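Local structure of biliverdin reductase (Synechocystis sp., 5B3T) at residues S38-N46 against F58-L69. The protein probably reduces biliverdin, a product of heme breakdown, using NADPH as the reductant. Numbering follows the deposited sequence.
Sequences SQLVSFWGN and FGVRPQQSWQAL
Trp44 and Trp66 meet edge to face. The edge of the Trp66 five-membered ring points at the face of the Trp44 six-membered ring, with planes at 82° and centroids 5.0 Å apart. Trp66 CB makes a CH-pi contact over the neighbouring pyrrole ring, and its backbone N lies over the same face. Trp44 CG stands anti to the backbone N (chi1 175°), which carries the indole out to the start of helix 66-70. Ser65 caps that start: its OG accepts from Ala68 N at 3.1 Å.

One direct hydrogen bond joins the backbones. Gln63 N donates to Phe43 O at 2.8 Å, nearly straight at both ends. Two waters extend the link. One accepts from Gly45 N and donates to Gln63 O. The other donates to Gln64 O and takes a weak bond from Trp44 NE1.

The remaining contacts are mostly apolar. The two methyls of Val60 divide the work: CG2 lies 3.6 Å from Leu40 CG, and CG1 packs on Ser42 CA, 3.5 Å away. Phe43 runs alongside Pro62, with CZ 3.7 Å from CB. Val60 O sits at the edge of the Phe43 ring, in its plane. Leu69 CD1 packs on the Phe43 backbone. Ser42 OG is buried against Leu69 CG at 3.6 Å and has no polar partner.

The loop after helix 48-58 thus flanks 38-44, the outermost strand on this side of the parallel sheet. This is the second strand of a Rossmann fold, and it leads into Asn46, which binds NADP(+).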
loop_
_atom_site.group_PDB
_atom_site.type_symbol
_atom_site.label_atom_id
_atom_site.label_comp_id
_atom_site.label_asym_id
_atom_site.label_seq_id
_atom_site.Cartn_x
_atom_site.Cartn_y
_atom_site.Cartn_z
ATOM N N SER A 38 -2.214 11.286 -21.246
ATOM C CA SER A 38 -3.330 10.708 -20.513
ATOM C C SER A 38 -4.412 11.755 -20.292
ATOM O O SER A 38 -4.184 12.962 -20.422
ATOM C CB SER A 38 -2.874 10.118 -19.171
ATOM O OG SER A 38 -2.120 11.059 -18.428
ATOM N N GLN A 39 -5.600 11.265 -19.942
ATOM C CA GLN A 39 -6.780 12.097 -19.736
ATOM C C GLN A 39 -7.627 11.470 -18.638
ATOM O O GLN A 39 -7.995 10.296 -18.736
ATOM C CB GLN A 39 -7.587 12.226 -21.031
ATOM C CG GLN A 39 -8.862 13.042 -20.909
ATOM C CD GLN A 39 -8.596 14.527 -20.767
ATOM O OE1 GLN A 39 -7.624 15.050 -21.312
ATOM N NE2 GLN A 39 -9.465 15.217 -20.037
ATOM N N LEU A 40 -7.932 12.245 -17.601
ATOM C CA LEU A 40 -8.798 11.780 -16.525
ATOM C C LEU A 40 -10.253 11.941 -16.953
ATOM O O LEU A 40 -10.702 13.057 -17.236
ATOM C CB LEU A 40 -8.508 12.556 -15.240
ATOM C CG LEU A 40 -9.396 12.332 -14.014
ATOM C CD1 LEU A 40 -9.430 10.865 -13.623
ATOM C CD2 LEU A 40 -8.916 13.186 -12.846
ATOM N N VAL A 41 -10.985 10.834 -17.009
ATOM C CA VAL A 41 -12.347 10.823 -17.536
ATOM C C VAL A 41 -13.387 10.749 -16.425
ATOM O O VAL A 41 -14.362 11.500 -16.431
ATOM C CB VAL A 41 -12.520 9.665 -18.542
ATOM C CG1 VAL A 41 -13.992 9.483 -18.896
ATOM C CG2 VAL A 41 -11.683 9.912 -19.788
ATOM N N SER A 42 -13.211 9.841 -15.466
ATOM C CA SER A 42 -14.206 9.660 -14.418
ATOM C C SER A 42 -13.522 9.228 -13.129
ATOM O O SER A 42 -12.331 8.911 -13.105
ATOM C CB SER A 42 -15.274 8.638 -14.827
ATOM O OG SER A 42 -14.696 7.370 -15.079
ATOM N N PHE A 43 -14.297 9.227 -12.048
ATOM C CA PHE A 43 -13.826 8.711 -10.772
ATOM C C PHE A 43 -15.028 8.254 -9.958
ATOM O O PHE A 43 -16.177 8.562 -10.279
ATOM C CB PHE A 43 -13.003 9.751 -10.003
ATOM C CG PHE A 43 -13.835 10.719 -9.215
ATOM C CD1 PHE A 43 -14.420 11.811 -9.833
ATOM C CD2 PHE A 43 -14.032 10.539 -7.854
ATOM C CE1 PHE A 43 -15.188 12.704 -9.111
ATOM C CE2 PHE A 43 -14.800 11.430 -7.127
ATOM C CZ PHE A 43 -15.377 12.513 -7.755
ATOM N N TRP A 44 -14.740 7.502 -8.897
ATOM C CA TRP A 44 -15.746 7.052 -7.946
ATOM C C TRP A 44 -15.190 7.221 -6.541
ATOM O O TRP A 44 -14.017 6.932 -6.292
ATOM C CB TRP A 44 -16.142 5.585 -8.191
ATOM C CG TRP A 44 -17.095 5.007 -7.171
ATOM C CD1 TRP A 44 -18.460 5.032 -7.217
ATOM C CD2 TRP A 44 -16.748 4.299 -5.972
ATOM N NE1 TRP A 44 -18.983 4.393 -6.118
ATOM C CE2 TRP A 44 -17.954 3.935 -5.338
ATOM C CE3 TRP A 44 -15.537 3.946 -5.371
ATOM C CZ2 TRP A 44 -17.982 3.234 -4.133
ATOM C CZ3 TRP A 44 -15.568 3.249 -4.174
ATOM C CH2 TRP A 44 -16.782 2.901 -3.569
ATOM N N GLY A 45 -16.032 7.707 -5.634
ATOM C CA GLY A 45 -15.671 7.812 -4.235
ATOM C C GLY A 45 -16.654 7.057 -3.367
ATOM O O GLY A 45 -17.801 6.844 -3.768
ATOM N N ASN A 46 -16.224 6.642 -2.177
ATOM C CA ASN A 46 -17.089 5.862 -1.301
ATOM C C ASN A 46 -17.912 6.720 -0.349
ATOM O O ASN A 46 -18.928 6.242 0.168
ATOM C CB ASN A 46 -16.261 4.865 -0.485
ATOM C CG ASN A 46 -15.358 5.547 0.524
ATOM O OD1 ASN A 46 -14.340 6.137 0.164
ATOM N ND2 ASN A 46 -15.730 5.473 1.796
ATOM N N PHE A 58 -10.604 18.360 -9.316
ATOM C CA PHE A 58 -10.177 17.840 -10.606
ATOM C C PHE A 58 -11.220 17.986 -11.704
ATOM O O PHE A 58 -11.040 17.396 -12.770
ATOM C CB PHE A 58 -9.769 16.369 -10.478
ATOM C CG PHE A 58 -8.611 16.143 -9.551
ATOM C CD1 PHE A 58 -7.332 16.526 -9.916
ATOM C CD2 PHE A 58 -8.802 15.546 -8.318
ATOM C CE1 PHE A 58 -6.261 16.321 -9.064
ATOM C CE2 PHE A 58 -7.735 15.336 -7.459
ATOM C CZ PHE A 58 -6.462 15.725 -7.833
ATOM N N GLY A 59 -12.285 18.760 -11.484
ATOM C CA GLY A 59 -13.262 19.038 -12.525
ATOM C C GLY A 59 -13.622 17.837 -13.375
ATOM O O GLY A 59 -13.562 17.884 -14.609
ATOM N N VAL A 60 -13.946 16.734 -12.709
ATOM C CA VAL A 60 -14.334 15.488 -13.353
ATOM C C VAL A 60 -15.643 15.038 -12.725
ATOM O O VAL A 60 -15.845 15.196 -11.516
ATOM C CB VAL A 60 -13.241 14.406 -13.204
ATOM C CG1 VAL A 60 -13.751 13.059 -13.657
ATOM C CG2 VAL A 60 -12.018 14.782 -14.011
ATOM N N ARG A 61 -16.546 14.493 -13.550
ATOM C CA ARG A 61 -17.786 14.153 -12.866
ATOM C C ARG A 61 -17.713 12.744 -12.284
ATOM O O ARG A 61 -17.109 11.852 -12.884
ATOM C CB ARG A 61 -18.971 14.250 -13.816
ATOM C CG ARG A 61 -19.408 15.675 -14.098
ATOM C CD ARG A 61 -20.683 15.727 -14.929
ATOM N NE ARG A 61 -20.504 15.184 -16.275
ATOM C CZ ARG A 61 -20.797 13.935 -16.632
ATOM N NH1 ARG A 61 -21.291 13.082 -15.744
ATOM N NH2 ARG A 61 -20.596 13.540 -17.882
ATOM N N PRO A 62 -18.324 12.527 -11.123
ATOM C CA PRO A 62 -18.267 11.203 -10.494
ATOM C C PRO A 62 -19.232 10.215 -11.132
ATOM O O PRO A 62 -20.326 10.576 -11.577
ATOM C CB PRO A 62 -18.660 11.493 -9.041
ATOM C CG PRO A 62 -19.542 12.694 -9.139
ATOM C CD PRO A 62 -18.977 13.526 -10.258
ATOM N N GLN A 63 -18.806 8.957 -11.181
ATOM C CA GLN A 63 -19.712 7.855 -11.470
ATOM C C GLN A 63 -20.399 7.414 -10.182
ATOM O O GLN A 63 -19.811 7.453 -9.098
ATOM C CB GLN A 63 -18.959 6.680 -12.096
ATOM C CG GLN A 63 -18.576 6.872 -13.558
ATOM C CD GLN A 63 -19.587 6.261 -14.512
ATOM O OE1 GLN A 63 -20.736 6.018 -14.144
ATOM N NE2 GLN A 63 -19.157 5.999 -15.740
ATOM N N GLN A 64 -21.661 7.000 -10.307
ATOM C CA GLN A 64 -22.439 6.662 -9.118
ATOM C C GLN A 64 -22.007 5.336 -8.502
ATOM O O GLN A 64 -22.156 5.143 -7.290
ATOM C CB GLN A 64 -23.932 6.639 -9.457
ATOM C CG GLN A 64 -24.318 5.680 -10.575
ATOM C CD GLN A 64 -24.810 4.345 -10.050
ATOM O OE1 GLN A 64 -24.983 4.165 -8.846
ATOM N NE2 GLN A 64 -25.047 3.401 -10.957
ATOM N N SER A 65 -21.469 4.421 -9.307
ATOM C CA SER A 65 -20.939 3.156 -8.820
ATOM C C SER A 65 -19.603 2.883 -9.495
ATOM O O SER A 65 -19.368 3.317 -10.627
ATOM C CB SER A 65 -21.906 1.994 -9.090
ATOM O OG SER A 65 -22.031 1.746 -10.481
ATOM N N TRP A 66 -18.719 2.166 -8.796
ATOM C CA TRP A 66 -17.464 1.788 -9.436
ATOM C C TRP A 66 -17.688 0.730 -10.509
ATOM O O TRP A 66 -16.930 0.671 -11.484
ATOM C CB TRP A 66 -16.433 1.316 -8.402
ATOM C CG TRP A 66 -16.779 0.088 -7.600
ATOM C CD1 TRP A 66 -17.218 0.051 -6.307
ATOM C CD2 TRP A 66 -16.664 -1.280 -8.020
ATOM N NE1 TRP A 66 -17.402 -1.250 -5.905
ATOM C CE2 TRP A 66 -17.069 -2.085 -6.937
ATOM C CE3 TRP A 66 -16.267 -1.899 -9.209
ATOM C CZ2 TRP A 66 -17.090 -3.477 -7.009
ATOM C CZ3 TRP A 66 -16.290 -3.280 -9.280
ATOM C CH2 TRP A 66 -16.697 -4.054 -8.186
ATOM N N GLN A 67 -18.727 -0.100 -10.357
ATOM C CA GLN A 67 -19.074 -1.057 -11.405
ATOM C C GLN A 67 -19.356 -0.351 -12.724
ATOM O O GLN A 67 -18.921 -0.806 -13.788
ATOM C CB GLN A 67 -20.288 -1.891 -10.983
ATOM C CG GLN A 67 -20.061 -2.796 -9.783
ATOM C CD GLN A 67 -20.321 -2.100 -8.464
ATOM O OE1 GLN A 67 -20.321 -0.871 -8.385
ATOM N NE2 GLN A 67 -20.551 -2.885 -7.418
ATOM N N ALA A 68 -20.083 0.768 -12.674
ATOM C CA ALA A 68 -20.336 1.536 -13.888
ATOM C C ALA A 68 -19.050 2.147 -14.432
ATOM O O ALA A 68 -18.855 2.210 -15.653
ATOM C CB ALA A 68 -21.374 2.626 -13.617
ATOM N N LEU A 69 -18.165 2.606 -13.545
ATOM C CA LEU A 69 -16.904 3.196 -13.985
ATOM C C LEU A 69 -16.072 2.195 -14.775
ATOM O O LEU A 69 -15.597 2.498 -15.874
ATOM C CB LEU A 69 -16.116 3.717 -12.780
ATOM C CG LEU A 69 -14.780 4.420 -13.052
ATOM C CD1 LEU A 69 -14.540 5.476 -11.998
ATOM C CD2 LEU A 69 -13.606 3.442 -13.076
HETATM O O HOH W 1 -22.137 3.043 -5.799
HETATM O O HOH W 2 -18.826 8.416 -6.654
#